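Local coordinates for trwC protein (Escherichia coli, PDB 1OMH) that recognises and processes origin-of-transfer DNA in bacterial conjugation, its N-terminal relaxase domain probably cutting and rejoining the transferred strand, at residues F88-K92 with S93-Q97; A198-A201 with H202-K206. One frame throughout, in Å; residues are numbered along the deposited sequence.

Interaction 1: F88-K92 with S93-Q97; sequences FSAPK and SVSLQ. With nucleotides of chain A.
Val94 turns both methyls back on the residues that lead into its helix. With CG1 anti to the backbone N (chi1 175°), that methyl meets Ala90 CB at 4.0 Å, while CG2 runs alongside the Pro91 ring, 3.9 Å from Pro91 CD. Pro91 holds the N-cap position: its carbonyl oxygen accepts a hydrogen bond from Ser95 N at 3.1 Å and a weaker, more bent bond from Val94 N. This is a strand-to-helix junction, strand 81-89 of the antiparallel sheet passing through Ala90 and Pro91 into helix 92-99, and the DNA lies along it. A water bridges the turn, donating to Ala90 O and accepting from Ser95 OG, which also bonds Leu160 N. Lys92 is bent at chi2 and chi3 (64° and 63°), a fold that brings CD within 3.8 Å of Leu96 CD1 and carries NZ to OP1 of DC24 of chain A at 2.9 Å. Gln159 OE1 and Pro158 O also bind this ammonium. A methionine in its place would probably leave the DC24 phosphate without this positive partner and Gln159 and Pro158 without their donor. Thymine DT23 of chain A makes a weak hydrogen bond from N3 to Ser89 O, 3.1 Å away.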
loop_
_atom_site.group_PDB
_atom_site.type_symbol
_atom_site.label_atom_id
_atom_site.label_comp_id
_atom_site.label_asym_id
_atom_site.label_seq_id
_atom_site.Cartn_x
_atom_site.Cartn_y
_atom_site.Cartn_z
ATOM N N PHE B 88 1.051 -1.510 0.679
ATOM C CA PHE B 88 1.851 -2.683 1.012
ATOM C C PHE B 88 3.317 -2.269 1.140
ATOM O O PHE B 88 3.898 -1.764 0.187
ATOM C CB PHE B 88 1.767 -3.742 -0.097
ATOM C CG PHE B 88 0.395 -4.289 -0.329
ATOM C CD1 PHE B 88 -0.533 -3.589 -1.097
ATOM C CD2 PHE B 88 0.030 -5.517 0.213
ATOM C CE1 PHE B 88 -1.812 -4.109 -1.324
ATOM C CE2 PHE B 88 -1.247 -6.044 -0.007
ATOM C CZ PHE B 88 -2.165 -5.339 -0.776
ATOM N N SER B 89 3.917 -2.514 2.298
ATOM C CA SER B 89 5.315 -2.159 2.513
ATOM C C SER B 89 6.118 -3.382 2.938
ATOM O O SER B 89 5.714 -4.129 3.820
ATOM C CB SER B 89 5.413 -1.080 3.588
ATOM O OG SER B 89 4.659 0.060 3.200
ATOM N N ALA B 90 7.259 -3.579 2.297
ATOM C CA ALA B 90 8.124 -4.705 2.604
ATOM C C ALA B 90 8.978 -4.439 3.836
ATOM O O ALA B 90 9.163 -3.285 4.243
ATOM C CB ALA B 90 9.021 -4.992 1.416
ATOM N N PRO B 91 9.480 -5.512 4.470
ATOM C CA PRO B 91 10.332 -5.376 5.652
ATOM C C PRO B 91 11.540 -4.565 5.177
ATOM O O PRO B 91 11.872 -4.605 3.997
ATOM C CB PRO B 91 10.705 -6.816 5.972
ATOM C CG PRO B 91 9.464 -7.570 5.556
ATOM C CD PRO B 91 9.119 -6.925 4.240
ATOM N N LYS B 92 12.191 -3.838 6.076
ATOM C CA LYS B 92 13.334 -3.007 5.688
ATOM C C LYS B 92 14.476 -3.795 5.042
ATOM O O LYS B 92 15.037 -3.358 4.043
ATOM C CB LYS B 92 13.867 -2.229 6.904
ATOM C CG LYS B 92 15.003 -1.255 6.575
ATOM C CD LYS B 92 14.549 -0.135 5.628
ATOM C CE LYS B 92 13.458 0.736 6.265
ATOM N NZ LYS B 92 13.112 1.914 5.422
ATOM N N SER B 93 14.828 -4.944 5.617
ATOM C CA SER B 93 15.907 -5.761 5.053
ATOM C C SER B 93 15.612 -6.114 3.604
ATOM O O SER B 93 16.519 -6.180 2.772
ATOM C CB SER B 93 16.087 -7.053 5.850
ATOM O OG SER B 93 14.932 -7.867 5.766
ATOM N N VAL B 94 14.340 -6.347 3.306
ATOM C CA VAL B 94 13.938 -6.693 1.954
ATOM C C VAL B 94 14.140 -5.492 1.035
ATOM O O VAL B 94 14.662 -5.637 -0.078
ATOM C CB VAL B 94 12.467 -7.174 1.934
ATOM C CG1 VAL B 94 12.004 -7.432 0.498
ATOM C CG2 VAL B 94 12.350 -8.455 2.757
ATOM N N SER B 95 13.746 -4.305 1.493
ATOM C CA SER B 95 13.937 -3.102 0.682
ATOM C C SER B 95 15.434 -2.894 0.431
ATOM O O SER B 95 15.840 -2.511 -0.671
ATOM C CB SER B 95 13.359 -1.863 1.386
ATOM O OG SER B 95 11.939 -1.937 1.485
ATOM N N LEU B 96 16.251 -3.159 1.449
ATOM C CA LEU B 96 17.702 -2.991 1.335
ATOM C C LEU B 96 18.332 -3.927 0.308
ATOM O O LEU B 96 19.142 -3.508 -0.525
ATOM C CB LEU B 96 18.367 -3.223 2.693
ATOM C CG LEU B 96 18.606 -2.031 3.626
ATOM C CD1 LEU B 96 17.515 -0.987 3.489
ATOM C CD2 LEU B 96 18.720 -2.545 5.047
ATOM N N GLN B 97 17.959 -5.198 0.374
ATOM C CA GLN B 97 18.498 -6.193 -0.543
ATOM C C GLN B 97 18.083 -5.875 -1.972
ATOM O O GLN B 97 18.869 -6.017 -2.906
ATOM C CB GLN B 97 18.005 -7.596 -0.162
ATOM C CG GLN B 97 18.764 -8.739 -0.839
ATOM C CD GLN B 97 20.173 -8.904 -0.293
ATOM O OE1 GLN B 97 20.389 -8.838 0.915
ATOM N NE2 GLN B 97 21.136 -9.138 -1.180
ATOM P P DT A 23 10.319 -2.433 11.990
ATOM O OP1 DT A 23 11.217 -3.467 11.420
ATOM O OP2 DT A 23 10.552 -1.937 13.366
ATOM O "O5'" DT A 23 10.225 -1.196 10.977
ATOM C "C5'" DT A 23 11.410 -0.497 10.501
ATOM C "C4'" DT A 23 11.239 -0.136 9.039
ATOM O "O4'" DT A 23 10.806 -1.319 8.356
ATOM C "C3'" DT A 23 10.253 0.988 8.665
ATOM O "O3'" DT A 23 11.065 1.886 7.891
ATOM C "C2'" DT A 23 9.583 0.474 7.402
ATOM C "C1'" DT A 23 9.879 -1.013 7.351
ATOM N N1 DT A 23 8.809 -2.026 7.381
ATOM C C2 DT A 23 7.773 -1.942 6.484
ATOM O O2 DT A 23 7.600 -0.980 5.757
ATOM N N3 DT A 23 6.945 -3.038 6.467
ATOM C C4 DT A 23 7.041 -4.170 7.258
ATOM O O4 DT A 23 6.246 -5.094 7.098
ATOM C C5 DT A 23 8.114 -4.153 8.230
ATOM C C7 DT A 23 8.290 -5.314 9.157
ATOM C C6 DT A 23 8.919 -3.090 8.251
ATOM P P DC A 24 10.923 3.485 7.979
ATOM O OP1 DC A 24 11.544 3.921 6.701
ATOM O OP2 DC A 24 11.498 3.937 9.273
ATOM O "O5'" DC A 24 9.365 3.827 7.965
ATOM C "C5'" DC A 24 8.584 3.867 6.759
ATOM C "C4'" DC A 24 7.134 4.086 7.125
ATOM O "O4'" DC A 24 6.810 3.158 8.181
ATOM C "C3'" DC A 24 6.822 5.485 7.672
ATOM O "O3'" DC A 24 5.938 6.039 6.673
ATOM C "C2'" DC A 24 5.795 5.223 8.763
ATOM C "C1'" DC A 24 5.917 3.753 9.097
ATOM N N1 DC A 24 6.259 3.333 10.464
ATOM C C2 DC A 24 5.256 3.392 11.435
ATOM O O2 DC A 24 4.170 3.893 11.131
ATOM N N3 DC A 24 5.496 2.898 12.670
ATOM C C4 DC A 24 6.688 2.372 12.954
ATOM N N4 DC A 24 6.875 1.866 14.174
ATOM C C5 DC A 24 7.745 2.337 11.996
ATOM C C6 DC A 24 7.493 2.834 10.778
HETATM O O HOH W 1 11.156 -1.421 3.816
#

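Interaction 2: A198-A201 with H202-K206; sequences AELA and HELQK
Leu200 and Leu204, one helical turn apart, make the apolar side-chain contact of this segment pair: Leu204 CD1 comes to 3.7 Å from Leu200 CG, the two side chains slanting across each other. Leu200 has CG anti to its own nitrogen (chi1 177°), whereas Leu204 swings CG anti to its carbonyl carbon (chi1 -69°), placing it over the preceding turn, 3.2 Å from Leu200 O. That same oxygen accepts Leu204 N at 2.8 Å, one of four successive i to i+4 bonds: Ala198 O, Glu199 O and Ala201 O likewise receive His202 N, Glu203 N and Gln205 N. On another side of helix 189-206 Glu203, bent at chi2, lays CG 3.2 Å from Glu199 O and forms a salt bridge from OE2 to Lys206 NZ at 3.2 Å, met on the syn side but tilted out of the carboxylate plane. The Glu199 and Glu203 OE2 atoms stand 5.0 Å apart, a closeness that Arg116 probably makes tolerable by bridging both, with Arg112 holding Glu203 OE1. These arginines belong to helix 104-122, against which Leu200 and Leu204 also pack through Ala113 and Ile106, while Ala201 faces Leu211 and Tyr213 of strand 211-213 and, with both leucines, Phe219 of strand 219-221.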
loop_
_atom_site.group_PDB
_atom_site.type_symbol
_atom_site.label_atom_id
_atom_site.label_comp_id
_atom_site.label_asym_id
_atom_site.label_seq_id
_atom_site.Cartn_x
_atom_site.Cartn_y
_atom_site.Cartn_z
ATOM N N ALA B 198 2.970 -13.749 3.800
ATOM C CA ALA B 198 3.166 -15.147 3.415
ATOM C C ALA B 198 3.693 -15.298 1.991
ATOM O O ALA B 198 4.680 -15.996 1.765
ATOM C CB ALA B 198 1.850 -15.924 3.560
ATOM N N GLU B 199 3.020 -14.658 1.035
ATOM C CA GLU B 199 3.420 -14.725 -0.362
ATOM C C GLU B 199 4.823 -14.177 -0.573
ATOM O O GLU B 199 5.617 -14.755 -1.325
ATOM C CB GLU B 199 2.440 -13.944 -1.238
ATOM C CG GLU B 199 1.028 -14.505 -1.260
ATOM C CD GLU B 199 0.936 -15.814 -2.013
ATOM O OE1 GLU B 199 -0.140 -16.443 -1.977
ATOM O OE2 GLU B 199 1.938 -16.212 -2.649
ATOM N N LEU B 200 5.129 -13.055 0.076
ATOM C CA LEU B 200 6.452 -12.445 -0.064
ATOM C C LEU B 200 7.531 -13.407 0.436
ATOM O O LEU B 200 8.512 -13.675 -0.258
ATOM C CB LEU B 200 6.535 -11.137 0.734
ATOM C CG LEU B 200 7.911 -10.462 0.710
ATOM C CD1 LEU B 200 8.280 -10.116 -0.718
ATOM C CD2 LEU B 200 7.893 -9.202 1.587
ATOM N N ALA B 201 7.329 -13.921 1.644
ATOM C CA ALA B 201 8.263 -14.855 2.251
ATOM C C ALA B 201 8.477 -16.062 1.339
ATOM O O ALA B 201 9.606 -16.517 1.150
ATOM C CB ALA B 201 7.743 -15.303 3.608
ATOM N N HIS B 202 7.392 -16.569 0.765
ATOM C CA HIS B 202 7.476 -17.719 -0.126
ATOM C C HIS B 202 8.331 -17.376 -1.339
ATOM O O HIS B 202 9.214 -18.140 -1.727
ATOM C CB HIS B 202 6.074 -18.139 -0.580
ATOM C CG HIS B 202 6.067 -19.315 -1.506
ATOM N ND1 HIS B 202 6.511 -20.565 -1.129
ATOM C CD2 HIS B 202 5.671 -19.431 -2.795
ATOM C CE1 HIS B 202 6.388 -21.400 -2.144
ATOM N NE2 HIS B 202 5.880 -20.737 -3.169
ATOM N N GLU B 203 8.066 -16.221 -1.938
ATOM C CA GLU B 203 8.812 -15.777 -3.108
ATOM C C GLU B 203 10.285 -15.545 -2.791
ATOM O O GLU B 203 11.159 -15.855 -3.607
ATOM C CB GLU B 203 8.205 -14.490 -3.665
ATOM C CG GLU B 203 6.852 -14.677 -4.307
ATOM C CD GLU B 203 6.901 -15.655 -5.462
ATOM O OE1 GLU B 203 7.797 -15.513 -6.323
ATOM O OE2 GLU B 203 6.044 -16.561 -5.512
ATOM N N LEU B 204 10.553 -14.991 -1.613
ATOM C CA LEU B 204 11.922 -14.715 -1.185
ATOM C C LEU B 204 12.696 -16.001 -0.944
ATOM O O LEU B 204 13.883 -16.097 -1.265
ATOM C CB LEU B 204 11.920 -13.869 0.091
ATOM C CG LEU B 204 11.418 -12.436 -0.098
ATOM C CD1 LEU B 204 11.345 -11.728 1.241
ATOM C CD2 LEU B 204 12.357 -11.703 -1.050
ATOM N N GLN B 205 12.027 -16.991 -0.368
ATOM C CA GLN B 205 12.684 -18.259 -0.111
ATOM C C GLN B 205 13.030 -18.954 -1.421
ATOM O O GLN B 205 14.025 -19.663 -1.499
ATOM C CB GLN B 205 11.801 -19.133 0.773
ATOM C CG GLN B 205 11.885 -18.699 2.217
ATOM C CD GLN B 205 10.886 -19.386 3.107
ATOM O OE1 GLN B 205 11.024 -19.372 4.333
ATOM N NE2 GLN B 205 9.860 -19.978 2.504
ATOM N N LYS B 206 12.227 -18.725 -2.455
ATOM C CA LYS B 206 12.494 -19.322 -3.757
ATOM C C LYS B 206 13.773 -18.740 -4.344
ATOM O O LYS B 206 14.390 -19.338 -5.223
ATOM C CB LYS B 206 11.336 -19.059 -4.725
ATOM C CG LYS B 206 10.405 -20.235 -4.913
ATOM C CD LYS B 206 9.515 -20.057 -6.140
ATOM C CE LYS B 206 8.510 -18.932 -5.964
ATOM N NZ LYS B 206 7.544 -18.885 -7.101
#

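In the fold
Followed from the N terminus, the chain reaches interaction 1 first, where strand 81-89 leaves the central antiparallel sheet and turns into helix 92-99. Helix 104-122 and then strands 126-131, 134-139, 145-152 and 158-167 intervene before helix 189-206 carries interaction 2 near its C-terminal end. Interaction 1 closes a short turn and interaction 2 runs within one helix, so the two stand in series, neither nested nor crossed. Their centres are about 13 Å apart, yet they touch: Pro91 CD lies 3.7 Å from Leu200 CD2, and Val94 CG2 packs on Leu204 CD1. Helix 189-206 is thereby tied to the DNA-bearing junction, and Ile106 of helix 104-122 meets both Val94 and Leu204.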